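Local structure of PpBBE-like 1 D396N (6EO5) at residues A58-A63 / Q174-N179; V145-H150 / F211-H216; H150-G155 / G206-F211; T181-N186 / K191-A196. The protein acts as a cellobiose oxidase, a moss flavoenzyme homologous to berberine bridge enzyme that carries a bi-covalently attached FAD. All blocks are in the same frame, centred on the assembly; numbering follows the deposited sequence.

Contact 1: A58-A63 / Q174-N179. With NAG (2-acetamido-2-deoxy-beta-D-glucopyranose), chain D.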
# COMPACT_ATOMS: atom_id res chain seq x y z
N ALA A 58 2.33 -19.66 -18.58
CA ALA A 58 2.39 -19.65 -20.03
C ALA A 58 1.63 -18.46 -20.60
O ALA A 58 2.10 -17.80 -21.54
CB ALA A 58 1.83 -20.96 -20.59
N GLN A 59 0.45 -18.17 -20.04
CA GLN A 59 -0.39 -17.11 -20.59
C GLN A 59 0.18 -15.73 -20.27
O GLN A 59 0.05 -14.80 -21.08
CB GLN A 59 -1.81 -17.26 -20.06
CG GLN A 59 -2.49 -18.52 -20.54
CD GLN A 59 -3.89 -18.65 -20.00
OE1 GLN A 59 -4.27 -17.95 -19.06
NE2 GLN A 59 -4.68 -19.53 -20.60
N VAL A 60 0.80 -15.58 -19.10
CA VAL A 60 1.54 -14.35 -18.82
C VAL A 60 2.62 -14.16 -19.86
O VAL A 60 2.76 -13.08 -20.45
CB VAL A 60 2.12 -14.38 -17.39
CG1 VAL A 60 2.97 -13.15 -17.14
CG2 VAL A 60 1.00 -14.46 -16.37
N GLN A 61 3.40 -15.21 -20.13
CA GLN A 61 4.41 -15.15 -21.18
C GLN A 61 3.81 -14.79 -22.53
O GLN A 61 4.44 -14.08 -23.33
CB GLN A 61 5.16 -16.48 -21.25
CG GLN A 61 6.16 -16.65 -20.13
CD GLN A 61 6.60 -18.08 -19.94
OE1 GLN A 61 5.78 -19.01 -20.02
NE2 GLN A 61 7.89 -18.28 -19.69
N ASN A 62 2.59 -15.26 -22.81
CA ASN A 62 1.94 -14.92 -24.06
C ASN A 62 1.63 -13.43 -24.13
O ASN A 62 1.89 -12.78 -25.14
CB ASN A 62 0.66 -15.72 -24.23
CG ASN A 62 -0.19 -15.21 -25.38
OD1 ASN A 62 -1.04 -14.34 -25.19
ND2 ASN A 62 0.06 -15.73 -26.57
N ALA A 63 1.05 -12.88 -23.05
CA ALA A 63 0.73 -11.46 -23.03
C ALA A 63 1.99 -10.60 -23.20
O ALA A 63 1.98 -9.62 -23.95
CB ALA A 63 0.00 -11.10 -21.73
N GLN A 174 8.53 -14.92 -7.83
CA GLN A 174 8.72 -15.39 -9.20
C GLN A 174 7.99 -14.45 -10.13
O GLN A 174 6.84 -14.09 -9.87
CB GLN A 174 8.20 -16.80 -9.38
CG GLN A 174 8.85 -17.76 -8.43
CD GLN A 174 8.41 -19.16 -8.70
OE1 GLN A 174 7.69 -19.42 -9.67
NE2 GLN A 174 8.84 -20.08 -7.83
N LEU A 175 8.66 -14.06 -11.22
CA LEU A 175 8.06 -13.16 -12.19
C LEU A 175 8.42 -13.60 -13.61
O LEU A 175 9.38 -14.34 -13.83
CB LEU A 175 8.50 -11.70 -11.96
CG LEU A 175 9.99 -11.37 -12.06
CD1 LEU A 175 10.33 -10.84 -13.44
CD2 LEU A 175 10.36 -10.38 -10.98
N VAL A 176 7.62 -13.11 -14.55
CA VAL A 176 7.89 -13.24 -15.98
C VAL A 176 8.59 -11.96 -16.42
O VAL A 176 8.00 -10.87 -16.36
CB VAL A 176 6.58 -13.46 -16.77
CG1 VAL A 176 6.83 -13.45 -18.27
CG2 VAL A 176 5.92 -14.75 -16.32
N ALA A 177 9.84 -12.08 -16.86
CA ALA A 177 10.65 -10.92 -17.21
C ALA A 177 10.32 -10.41 -18.62
O ALA A 177 9.45 -10.93 -19.32
CB ALA A 177 12.13 -11.25 -17.08
N ALA A 178 11.02 -9.34 -19.03
CA ALA A 178 10.69 -8.69 -20.29
C ALA A 178 11.01 -9.58 -21.49
O ALA A 178 10.29 -9.56 -22.49
CB ALA A 178 11.43 -7.36 -20.42
N ASN A 179 12.09 -10.36 -21.41
CA ASN A 179 12.43 -11.26 -22.50
C ASN A 179 11.65 -12.58 -22.45
O ASN A 179 11.88 -13.44 -23.29
CB ASN A 179 13.96 -11.50 -22.55
CG ASN A 179 14.49 -12.38 -21.41
OD1 ASN A 179 13.73 -12.94 -20.63
ND2 ASN A 179 15.83 -12.49 -21.34
C1 NAG D . 16.54 -13.27 -20.35
C2 NAG D . 17.09 -14.58 -20.90
C3 NAG D . 17.65 -15.43 -19.76
C4 NAG D . 18.72 -14.65 -19.01
C5 NAG D . 18.18 -13.29 -18.54
C6 NAG D . 19.25 -12.40 -17.96
C7 NAG D . 16.06 -15.34 -23.00
C8 NAG D . 17.15 -14.59 -23.70
N2 NAG D . 16.08 -15.31 -21.66
O3 NAG D . 18.19 -16.64 -20.27
O4 NAG D . 19.18 -15.41 -17.90
O5 NAG D . 17.59 -12.56 -19.64
O6 NAG D . 19.63 -11.40 -18.90
O7 NAG D . 15.19 -15.95 -23.61
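Q61 runs past the side chain of V176 and hydrogen-bonds through its amide NE2 to the carbonyl O of G180, one residue beyond segment 174-179. That amide ties helix 57-70 to the turn after strand 170-176; between the two segments themselves there is no hydrogen bond, and aliphatic carbon does the work. V176 is central, with V60 and Q61 packed on it. V60 CG1 sits in the notch of the V176 fork, 3.5 Å from V176 CG2 and 3.6 Å from V176 CB. Because V176 holds CG1 opposite its own backbone N (chi1 175°), one methyl is turned to each helix residue: CG2 meets V60, while CG1 lies 3.8 Å from Q61 CG. The Q61 chain crosses V176 at roughly a right angle and stays extended beyond CG, which carries the amide on toward G180. An alanine at V176 lacks both methyls, which would probably open a gap between helix and strand beside V60 CG1 and Q61 CG. Around this junction V60 also packs on P54, F102 and I207, so its side chain is buried in the FAD-binding part of the fold, about 8 Å from the cofactor. Farther along, N179 ND2 is covalently joined to C1 of the sugar at 1.4 Å, an N-glycosylation site in an Asn-Gly-Thr sequon. The chemistry therefore splits cleanly: branched methyls close the buried side of the helix against the sheet, while polar groups, the Q61 amide and the glycosylated asparagine, take over where the chain turns toward the surface.

Contact 2: V145-H150 / F211-H216. With FAD (flavin-adenine dinucleotide), chain C.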
# COMPACT_ATOMS: atom_id res chain seq x y z
N VAL A 145 -7.62 -4.59 -1.17
CA VAL A 145 -6.32 -4.26 -1.74
C VAL A 145 -5.62 -5.53 -2.20
O VAL A 145 -5.68 -6.57 -1.53
CB VAL A 145 -5.46 -3.49 -0.72
CG1 VAL A 145 -3.97 -3.54 -1.10
CG2 VAL A 145 -5.92 -2.06 -0.63
N GLY A 146 -4.95 -5.45 -3.35
CA GLY A 146 -4.19 -6.59 -3.83
C GLY A 146 -2.87 -6.73 -3.08
O GLY A 146 -2.23 -5.74 -2.73
N ILE A 147 -2.48 -7.98 -2.83
CA ILE A 147 -1.23 -8.22 -2.12
C ILE A 147 -0.04 -7.75 -2.95
O ILE A 147 1.00 -7.37 -2.39
CB ILE A 147 -1.10 -9.71 -1.76
CG1 ILE A 147 0.17 -9.97 -0.94
CG2 ILE A 147 -1.09 -10.54 -3.02
CD1 ILE A 147 0.20 -9.22 0.37
N ALA A 148 -0.19 -7.73 -4.27
CA ALA A 148 0.92 -7.52 -5.19
C ALA A 148 1.47 -6.10 -5.13
O ALA A 148 2.62 -5.89 -4.72
CB ALA A 148 0.49 -7.86 -6.62
N GLY A 149 0.67 -5.11 -5.56
CA GLY A 149 1.10 -3.73 -5.44
C GLY A 149 1.46 -3.38 -4.01
O GLY A 149 2.54 -2.84 -3.74
N HIS A 150 0.58 -3.72 -3.07
CA HIS A 150 0.82 -3.52 -1.65
C HIS A 150 2.22 -3.98 -1.24
O HIS A 150 3.02 -3.18 -0.73
CB HIS A 150 -0.25 -4.28 -0.86
CG HIS A 150 -0.31 -3.93 0.60
ND1 HIS A 150 -0.63 -2.67 1.05
CD2 HIS A 150 -0.13 -4.70 1.70
CE1 HIS A 150 -0.63 -2.67 2.37
NE2 HIS A 150 -0.33 -3.89 2.79
N PHE A 211 4.29 -14.86 -4.65
CA PHE A 211 5.11 -14.46 -3.53
C PHE A 211 5.32 -15.63 -2.57
O PHE A 211 4.46 -16.50 -2.44
CB PHE A 211 4.45 -13.33 -2.74
CG PHE A 211 4.39 -12.03 -3.45
CD1 PHE A 211 5.43 -11.12 -3.33
CD2 PHE A 211 3.29 -11.69 -4.21
CE1 PHE A 211 5.39 -9.91 -3.97
CE2 PHE A 211 3.23 -10.46 -4.86
CZ PHE A 211 4.29 -9.57 -4.74
N THR A 212 6.45 -15.62 -1.87
CA THR A 212 6.65 -16.45 -0.70
C THR A 212 6.92 -15.54 0.49
O THR A 212 7.92 -14.82 0.49
CB THR A 212 7.79 -17.45 -0.88
OG1 THR A 212 7.52 -18.29 -2.00
CG2 THR A 212 7.92 -18.30 0.36
N PHE A 213 6.05 -15.60 1.50
CA PHE A 213 6.07 -14.71 2.65
C PHE A 213 6.53 -15.43 3.91
O PHE A 213 6.16 -16.59 4.14
CB PHE A 213 4.70 -14.09 2.91
CG PHE A 213 4.30 -13.06 1.91
CD1 PHE A 213 4.92 -11.81 1.91
CD2 PHE A 213 3.30 -13.32 0.98
CE1 PHE A 213 4.56 -10.84 1.00
CE2 PHE A 213 2.93 -12.35 0.07
CZ PHE A 213 3.56 -11.11 0.07
N ARG A 214 7.33 -14.74 4.71
CA ARG A 214 7.48 -15.09 6.12
C ARG A 214 6.17 -14.75 6.83
O ARG A 214 5.61 -13.67 6.63
CB ARG A 214 8.64 -14.31 6.73
CG ARG A 214 8.79 -14.48 8.23
CD ARG A 214 9.36 -15.86 8.56
NE ARG A 214 10.71 -16.03 8.00
CZ ARG A 214 11.22 -17.19 7.60
NH1 ARG A 214 10.48 -18.29 7.68
NH2 ARG A 214 12.45 -17.25 7.11
N VAL A 215 5.66 -15.69 7.63
CA VAL A 215 4.40 -15.49 8.34
C VAL A 215 4.66 -15.47 9.84
O VAL A 215 5.74 -15.84 10.30
CB VAL A 215 3.33 -16.54 7.97
CG1 VAL A 215 3.02 -16.46 6.47
CG2 VAL A 215 3.77 -17.94 8.38
N HIS A 216 3.67 -14.98 10.60
CA HIS A 216 3.83 -14.73 12.03
C HIS A 216 2.63 -15.23 12.83
O HIS A 216 1.48 -15.05 12.42
CB HIS A 216 4.04 -13.24 12.31
CG HIS A 216 5.16 -12.64 11.51
ND1 HIS A 216 6.43 -12.49 12.01
CD2 HIS A 216 5.19 -12.18 10.24
CE1 HIS A 216 7.20 -11.95 11.08
NE2 HIS A 216 6.48 -11.76 10.00
PA FAD C . -2.70 -2.08 -8.33
O1A FAD C . -3.31 -0.79 -8.86
O2A FAD C . -3.28 -3.29 -9.02
O5B FAD C . -1.09 -2.11 -8.38
C5B FAD C . -0.32 -0.97 -8.06
C4B FAD C . 0.99 -0.97 -8.84
O4B FAD C . 1.65 -2.22 -8.69
C3B FAD C . 0.78 -0.77 -10.33
O3B FAD C . 1.90 -0.09 -10.85
C2B FAD C . 0.77 -2.18 -10.86
O2B FAD C . 1.13 -2.23 -12.22
C1B FAD C . 1.78 -2.87 -9.95
N9A FAD C . 1.48 -4.32 -9.89
C8A FAD C . 0.28 -4.90 -9.58
N7A FAD C . 0.41 -6.24 -9.66
C5A FAD C . 1.68 -6.53 -10.03
C6A FAD C . 2.32 -7.72 -10.26
N6A FAD C . 1.67 -8.87 -10.12
N1A FAD C . 3.65 -7.72 -10.63
C2A FAD C . 4.32 -6.52 -10.78
N3A FAD C . 3.67 -5.33 -10.55
C4A FAD C . 2.36 -5.33 -10.18
N1 FAD C . -1.30 1.10 1.81
C2 FAD C . -0.70 0.64 2.99
O2 FAD C . 0.53 0.48 3.10
N3 FAD C . -1.51 0.34 4.08
C4 FAD C . -2.87 0.50 4.00
O4 FAD C . -3.56 0.21 4.97
C4X FAD C . -3.47 0.96 2.83
N5 FAD C . -4.84 1.06 2.75
C5X FAD C . -5.45 1.20 1.52
C6 FAD C . -6.84 1.17 1.44
C7 FAD C . -7.51 1.18 0.21
C7M FAD C . -9.02 1.13 0.16
C8 FAD C . -6.74 1.34 -0.97
C8M FAD C . -7.41 1.49 -2.33
C9 FAD C . -5.35 1.47 -0.86
C9A FAD C . -4.67 1.38 0.38
N10 FAD C . -3.29 1.54 0.52
C10 FAD C . -2.68 1.22 1.72
C1' FAD C . -2.40 1.77 -0.65
C2' FAD C . -1.98 0.43 -1.24
O2' FAD C . -0.95 -0.19 -0.50
C3' FAD C . -1.50 0.64 -2.65
O3' FAD C . -2.59 1.21 -3.35
C4' FAD C . -1.06 -0.68 -3.27
O4' FAD C . -0.03 -0.42 -4.20
C5' FAD C . -2.24 -1.40 -3.92
O5' FAD C . -1.87 -2.57 -4.61
P FAD C . -2.92 -3.20 -5.67
O1P FAD C . -2.39 -4.52 -6.18
O2P FAD C . -4.32 -3.32 -5.13
O3P FAD C . -3.06 -2.03 -6.76
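A148 and F211 mark where the start of helix 147-153 comes nearest to strand 207-217, with 8.3 Å between A148 CA and F211 CA. No backbone hydrogen bond joins the segments; two phenylalanines, two residues apart on the strand and both directed at the helix, span the distance. They share nearly the same first torsion (chi1 -69° for F211 and -72° for F213), each ring carbon CG lying opposite its carbonyl carbon. F213 and I147 come at each other from opposite directions, with I147 CG1 3.7 Å from F213 CZ. F211 reaches the helix backbone itself: its CE2 lies 3.8 Å from A148 CA, which the small alanine leaves accessible. I147 is also held from the helix 122-133 side, by L122 and L125. The other side of the helix start belongs to FAD. G146, at the N-cap, gives its N to FAD O2P at 2.8 Å, and G149 N reaches FAD O1P at 3.2 Å. A CB would run into a phosphate oxygen, O1P, at G146 and into the ribityl-phosphate ester oxygen O5' at G149. A148 CB lies 3.4 Å from adenine N7A, and V145 CG2 is 3.5 Å from flavin C8. H150 ND1 and ribityl O2' form a nearly straight hydrogen bond (2.9 Å, 170°), with O2' close to the imidazole plane. The helix is thus two-sided: apolar rings back it, while amide N-H groups at its N-terminal end point to phosphate oxygens, where the helix dipole would be expected to favour the negative charge.

Contact 3: H150-G155 / G206-F211. With FAD (flavin-adenine dinucleotide), chain C.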
# COMPACT_ATOMS: atom_id res chain seq x y z
N HIS A 150 0.58 -3.72 -3.07
CA HIS A 150 0.82 -3.52 -1.65
C HIS A 150 2.22 -3.98 -1.24
O HIS A 150 3.02 -3.18 -0.73
CB HIS A 150 -0.25 -4.28 -0.86
CG HIS A 150 -0.31 -3.93 0.60
ND1 HIS A 150 -0.63 -2.67 1.05
CD2 HIS A 150 -0.13 -4.70 1.70
CE1 HIS A 150 -0.63 -2.67 2.37
NE2 HIS A 150 -0.33 -3.89 2.79
N ALA A 151 2.54 -5.25 -1.50
CA ALA A 151 3.81 -5.83 -1.05
C ALA A 151 5.00 -5.26 -1.82
O ALA A 151 6.08 -5.06 -1.24
CB ALA A 151 3.78 -7.36 -1.19
N LEU A 152 4.84 -5.01 -3.12
CA LEU A 152 5.94 -4.51 -3.92
C LEU A 152 6.29 -3.06 -3.60
O LEU A 152 7.36 -2.59 -4.00
CB LEU A 152 5.62 -4.67 -5.41
CG LEU A 152 5.51 -6.12 -5.93
CD1 LEU A 152 4.99 -6.15 -7.35
CD2 LEU A 152 6.83 -6.89 -5.82
N GLY A 153 5.43 -2.35 -2.87
CA GLY A 153 5.71 -0.96 -2.54
C GLY A 153 5.99 -0.70 -1.07
O GLY A 153 6.27 0.43 -0.67
N GLY A 154 5.92 -1.75 -0.24
CA GLY A 154 6.09 -1.60 1.19
C GLY A 154 5.00 -2.31 1.97
O GLY A 154 5.09 -3.51 2.25
N GLY A 155 3.94 -1.59 2.31
CA GLY A 155 2.84 -2.18 3.04
C GLY A 155 2.94 -2.02 4.54
O GLY A 155 3.68 -2.74 5.21
N GLY A 206 8.87 -6.43 -14.43
CA GLY A 206 8.19 -7.61 -14.92
C GLY A 206 6.95 -7.89 -14.11
O GLY A 206 6.53 -7.09 -13.26
N ILE A 207 6.34 -9.04 -14.38
CA ILE A 207 5.05 -9.40 -13.82
C ILE A 207 5.28 -10.49 -12.78
O ILE A 207 5.53 -11.64 -13.13
CB ILE A 207 4.08 -9.86 -14.92
CG1 ILE A 207 3.91 -8.73 -15.94
CG2 ILE A 207 2.76 -10.30 -14.30
CD1 ILE A 207 2.94 -9.02 -17.02
N VAL A 208 5.20 -10.12 -11.50
CA VAL A 208 5.30 -11.10 -10.42
C VAL A 208 4.09 -12.02 -10.48
O VAL A 208 2.94 -11.57 -10.56
CB VAL A 208 5.40 -10.40 -9.06
CG1 VAL A 208 5.31 -11.44 -7.92
CG2 VAL A 208 6.70 -9.63 -8.95
N THR A 209 4.35 -13.33 -10.46
CA THR A 209 3.27 -14.31 -10.48
C THR A 209 2.98 -14.92 -9.12
O THR A 209 1.82 -15.28 -8.85
CB THR A 209 3.58 -15.44 -11.47
OG1 THR A 209 4.87 -15.98 -11.17
CG2 THR A 209 3.55 -14.91 -12.90
N GLN A 210 3.98 -15.03 -8.25
CA GLN A 210 3.69 -15.48 -6.89
C GLN A 210 4.72 -14.93 -5.91
O GLN A 210 5.84 -14.58 -6.28
CB GLN A 210 3.63 -17.01 -6.81
CG GLN A 210 4.96 -17.73 -6.91
CD GLN A 210 4.84 -19.17 -6.45
OE1 GLN A 210 3.78 -19.79 -6.56
NE2 GLN A 210 5.93 -19.71 -5.91
N PHE A 211 4.29 -14.86 -4.65
CA PHE A 211 5.11 -14.46 -3.53
C PHE A 211 5.32 -15.63 -2.57
O PHE A 211 4.46 -16.50 -2.44
CB PHE A 211 4.45 -13.33 -2.74
CG PHE A 211 4.39 -12.03 -3.45
CD1 PHE A 211 5.43 -11.12 -3.33
CD2 PHE A 211 3.29 -11.69 -4.21
CE1 PHE A 211 5.39 -9.91 -3.97
CE2 PHE A 211 3.23 -10.46 -4.86
CZ PHE A 211 4.29 -9.57 -4.74
PA FAD C . -2.70 -2.08 -8.33
O1A FAD C . -3.31 -0.79 -8.86
O2A FAD C . -3.28 -3.29 -9.02
O5B FAD C . -1.09 -2.11 -8.38
C5B FAD C . -0.32 -0.97 -8.06
C4B FAD C . 0.99 -0.97 -8.84
O4B FAD C . 1.65 -2.22 -8.69
C3B FAD C . 0.78 -0.77 -10.33
O3B FAD C . 1.90 -0.09 -10.85
C2B FAD C . 0.77 -2.18 -10.86
O2B FAD C . 1.13 -2.23 -12.22
C1B FAD C . 1.78 -2.87 -9.95
N9A FAD C . 1.48 -4.32 -9.89
C8A FAD C . 0.28 -4.90 -9.58
N7A FAD C . 0.41 -6.24 -9.66
C5A FAD C . 1.68 -6.53 -10.03
C6A FAD C . 2.32 -7.72 -10.26
N6A FAD C . 1.67 -8.87 -10.12
N1A FAD C . 3.65 -7.72 -10.63
C2A FAD C . 4.32 -6.52 -10.78
N3A FAD C . 3.67 -5.33 -10.55
C4A FAD C . 2.36 -5.33 -10.18
N1 FAD C . -1.30 1.10 1.81
C2 FAD C . -0.70 0.64 2.99
O2 FAD C . 0.53 0.48 3.10
N3 FAD C . -1.51 0.34 4.08
C4 FAD C . -2.87 0.50 4.00
O4 FAD C . -3.56 0.21 4.97
C4X FAD C . -3.47 0.96 2.83
N5 FAD C . -4.84 1.06 2.75
C5X FAD C . -5.45 1.20 1.52
C6 FAD C . -6.84 1.17 1.44
C7 FAD C . -7.51 1.18 0.21
C7M FAD C . -9.02 1.13 0.16
C8 FAD C . -6.74 1.34 -0.97
C8M FAD C . -7.41 1.49 -2.33
C9 FAD C . -5.35 1.47 -0.86
C9A FAD C . -4.67 1.38 0.38
N10 FAD C . -3.29 1.54 0.52
C10 FAD C . -2.68 1.22 1.72
C1' FAD C . -2.40 1.77 -0.65
C2' FAD C . -1.98 0.43 -1.24
O2' FAD C . -0.95 -0.19 -0.50
C3' FAD C . -1.50 0.64 -2.65
O3' FAD C . -2.59 1.21 -3.35
C4' FAD C . -1.06 -0.68 -3.27
O4' FAD C . -0.03 -0.42 -4.20
C5' FAD C . -2.24 -1.40 -3.92
O5' FAD C . -1.87 -2.57 -4.61
P FAD C . -2.92 -3.20 -5.67
O1P FAD C . -2.39 -4.52 -6.18
O2P FAD C . -4.32 -3.32 -5.13
O3P FAD C . -3.06 -2.03 -6.76
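L152 meets F211 at the edge of the ring, CG in the plane and CD2 near it, with CD2 3.8 Å from F211 CE1. The leucine forks between two partners: that methyl goes to the phenylalanine, while L152 CD1 comes over the face of the FAD adenine, 3.5 Å from C2A. A151 CB makes a looser touch, 4.1 Å from F211 CE1. V208 closes the group, its CG2 lying 4.2 Å from L152 CD2 and its CG1 over one face of the F211 ring, offset toward the rim. The backbone of V208 reads the adenine: V208 N donates to FAD N1A at 3.0 Å, and FAD N6A donates back to V208 O at the same length and almost straight (175°). Farther out, T209 and Q210 both face Q174 in a classic beta bulge, and T209 OG1 bonds to Q174 O. G155 places its CA over one face of the H150 imidazole, whose NE2 bonds to G140 N. Hydrogen bonds to both N1A and N6A of adenine from a single strand residue, with a leucine methyl of the helix over one face of the base, make this the adenine end of the FAD site in the VAO-type flavoprotein fold.

Contact 4: T181-N186 / K191-A196. With NAG (2-acetamido-2-deoxy-beta-D-glucopyranose), chain D.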
# COMPACT_ATOMS: atom_id res chain seq x y z
N THR A 181 11.40 -15.00 -19.93
CA THR A 181 11.83 -16.07 -19.03
C THR A 181 11.18 -15.95 -17.65
O THR A 181 11.07 -14.85 -17.11
CB THR A 181 13.35 -16.04 -18.86
OG1 THR A 181 13.97 -16.04 -20.15
CG2 THR A 181 13.83 -17.24 -18.08
N VAL A 182 10.78 -17.09 -17.08
CA VAL A 182 10.35 -17.11 -15.69
C VAL A 182 11.59 -17.05 -14.80
O VAL A 182 12.52 -17.85 -14.95
CB VAL A 182 9.52 -18.36 -15.38
CG1 VAL A 182 8.85 -18.21 -14.02
CG2 VAL A 182 8.51 -18.59 -16.46
N VAL A 183 11.59 -16.12 -13.86
CA VAL A 183 12.74 -15.82 -13.02
C VAL A 183 12.36 -16.04 -11.56
O VAL A 183 11.19 -15.93 -11.18
CB VAL A 183 13.22 -14.36 -13.25
CG1 VAL A 183 14.58 -14.13 -12.64
CG2 VAL A 183 13.22 -14.04 -14.74
N THR A 184 13.37 -16.35 -10.75
CA THR A 184 13.19 -16.47 -9.31
C THR A 184 14.18 -15.55 -8.60
O THR A 184 15.36 -15.52 -8.96
CB THR A 184 13.34 -17.92 -8.86
OG1 THR A 184 12.19 -18.66 -9.26
CG2 THR A 184 13.49 -18.01 -7.35
N ALA A 185 13.70 -14.81 -7.61
CA ALA A 185 14.51 -13.85 -6.88
C ALA A 185 14.34 -14.08 -5.39
O ALA A 185 13.20 -14.13 -4.90
CB ALA A 185 14.12 -12.41 -7.24
N ASN A 186 15.46 -14.22 -4.69
CA ASN A 186 15.49 -14.35 -3.23
C ASN A 186 16.88 -13.96 -2.75
O ASN A 186 17.70 -13.46 -3.53
CB ASN A 186 15.12 -15.76 -2.78
CG ASN A 186 15.93 -16.83 -3.49
OD1 ASN A 186 17.17 -16.85 -3.42
ND2 ASN A 186 15.24 -17.73 -4.17
N LYS A 191 20.01 -11.67 -6.55
CA LYS A 191 19.91 -10.75 -5.42
C LYS A 191 19.54 -9.33 -5.85
O LYS A 191 18.87 -8.60 -5.09
CB LYS A 191 21.22 -10.72 -4.64
CG LYS A 191 21.76 -12.10 -4.26
CD LYS A 191 23.02 -12.00 -3.41
CE LYS A 191 23.60 -13.38 -3.14
NZ LYS A 191 24.73 -13.37 -2.17
N ASP A 192 19.97 -8.91 -7.04
CA ASP A 192 19.69 -7.55 -7.51
C ASP A 192 18.19 -7.36 -7.74
O ASP A 192 17.59 -6.39 -7.26
CB ASP A 192 20.49 -7.25 -8.78
CG ASP A 192 20.34 -8.33 -9.87
OD1 ASP A 192 20.14 -9.52 -9.54
OD2 ASP A 192 20.43 -8.00 -11.07
N LEU A 193 17.58 -8.27 -8.49
CA LEU A 193 16.13 -8.24 -8.68
C LEU A 193 15.40 -8.36 -7.35
O LEU A 193 14.35 -7.74 -7.14
CB LEU A 193 15.73 -9.37 -9.63
CG LEU A 193 14.31 -9.38 -10.15
CD1 LEU A 193 14.02 -8.10 -10.88
CD2 LEU A 193 14.14 -10.57 -11.07
N TYR A 194 15.96 -9.14 -6.41
CA TYR A 194 15.32 -9.31 -5.12
C TYR A 194 15.36 -8.01 -4.32
O TYR A 194 14.39 -7.66 -3.65
CB TYR A 194 15.99 -10.46 -4.36
CG TYR A 194 15.40 -10.79 -3.00
CD1 TYR A 194 14.06 -11.15 -2.87
CD2 TYR A 194 16.19 -10.77 -1.86
CE1 TYR A 194 13.52 -11.46 -1.62
CE2 TYR A 194 15.67 -11.08 -0.61
CZ TYR A 194 14.34 -11.42 -0.50
OH TYR A 194 13.84 -11.71 0.75
N PHE A 195 16.47 -7.28 -4.40
CA PHE A 195 16.55 -5.95 -3.80
C PHE A 195 15.50 -5.01 -4.39
O PHE A 195 14.79 -4.30 -3.66
CB PHE A 195 17.96 -5.39 -3.99
CG PHE A 195 18.14 -3.98 -3.55
CD1 PHE A 195 17.82 -2.93 -4.40
CD2 PHE A 195 18.69 -3.70 -2.32
CE1 PHE A 195 18.01 -1.62 -4.02
CE2 PHE A 195 18.89 -2.39 -1.92
CZ PHE A 195 18.54 -1.35 -2.77
N ALA A 196 15.38 -5.00 -5.72
CA ALA A 196 14.51 -4.03 -6.38
C ALA A 196 13.04 -4.24 -6.02
O ALA A 196 12.29 -3.27 -5.85
CB ALA A 196 14.70 -4.10 -7.89
C1 NAG D . 16.54 -13.27 -20.35
C2 NAG D . 17.09 -14.58 -20.90
C3 NAG D . 17.65 -15.43 -19.76
C4 NAG D . 18.72 -14.65 -19.01
C5 NAG D . 18.18 -13.29 -18.54
C6 NAG D . 19.25 -12.40 -17.96
C7 NAG D . 16.06 -15.34 -23.00
C8 NAG D . 17.15 -14.59 -23.70
N2 NAG D . 16.08 -15.31 -21.66
O3 NAG D . 18.19 -16.64 -20.27
O4 NAG D . 19.18 -15.41 -17.90
O5 NAG D . 17.59 -12.56 -19.64
O6 NAG D . 19.63 -11.40 -18.90
O7 NAG D . 15.19 -15.95 -23.61
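Y194 leaves helix 191-200 with CG opposite its backbone N (chi1 -178°), a torsion that swings the ring across the end of strand 182-186. Its CB packs 3.9 Å from A185 CB. At the ring, CG and CD2 come over the N186 backbone, Y194 CD2 being 3.4 Å from N186 C. From the same side, A185 O approaches obliquely, 3.7 Å from Y194 CD1. N186 CA stands over the face in a CH-pi contact, 3.6 Å from the ring centroid and 16° off the normal. The tip OH leaves the segments and hydrogen-bonds to I170 O, while R198 makes a cation-pi contact with the ring. A leucine in place of Y194 would probably leave I170 O without its hydroxyl partner and the N186 backbone without the flat face it rests on. N186 is itself fixed: OD1 takes the N-H groups of Q188 and K189 in the turn, and ND2 bonds to E172. The preceding residue, L193, points toward the strand too: its CD2 meets V183 CG1 at 3.9 Å and L193 CB lies 4.2 Å from A185 CB. At the strand's far end, T181 OG1 accepts a hydrogen bond from N2 of the sugar at 2.7 Å. Joined by a four-residue link, the short axes of 182-186 and 191-196 cross at -72°, 6.3 Å apart. So close a fit is consistent with the small A185 at the crossing, and dispersion and ring-face contacts, rather than hydrogen bonds between the segments, hold the helix to the strand.

How the contacts relate
Strand 170-176 pairs with both 182-186 and 207-217 in one antiparallel sheet, and all four contacts reach it. Contact 1 meets contact 3 through the strand pair, Q174 O to T209 N at 2.7 Å, and contact 4 through L175 O to V183 N at 2.8 Å. Contacts 2 and 3, with centres only 7 Å apart, share H150 and F211 and dress the same helix: contact 2 serves mainly the pyrophosphate and ribityl chain, contact 3 mainly the adenine. Contact 4 is nested inside the chain loop closed by contact 3. Contacts 1 and 4 lie farther from FAD, the V60 and L193 side chains being about 8 and 10 Å from it, and both touch the sugar carried by N179.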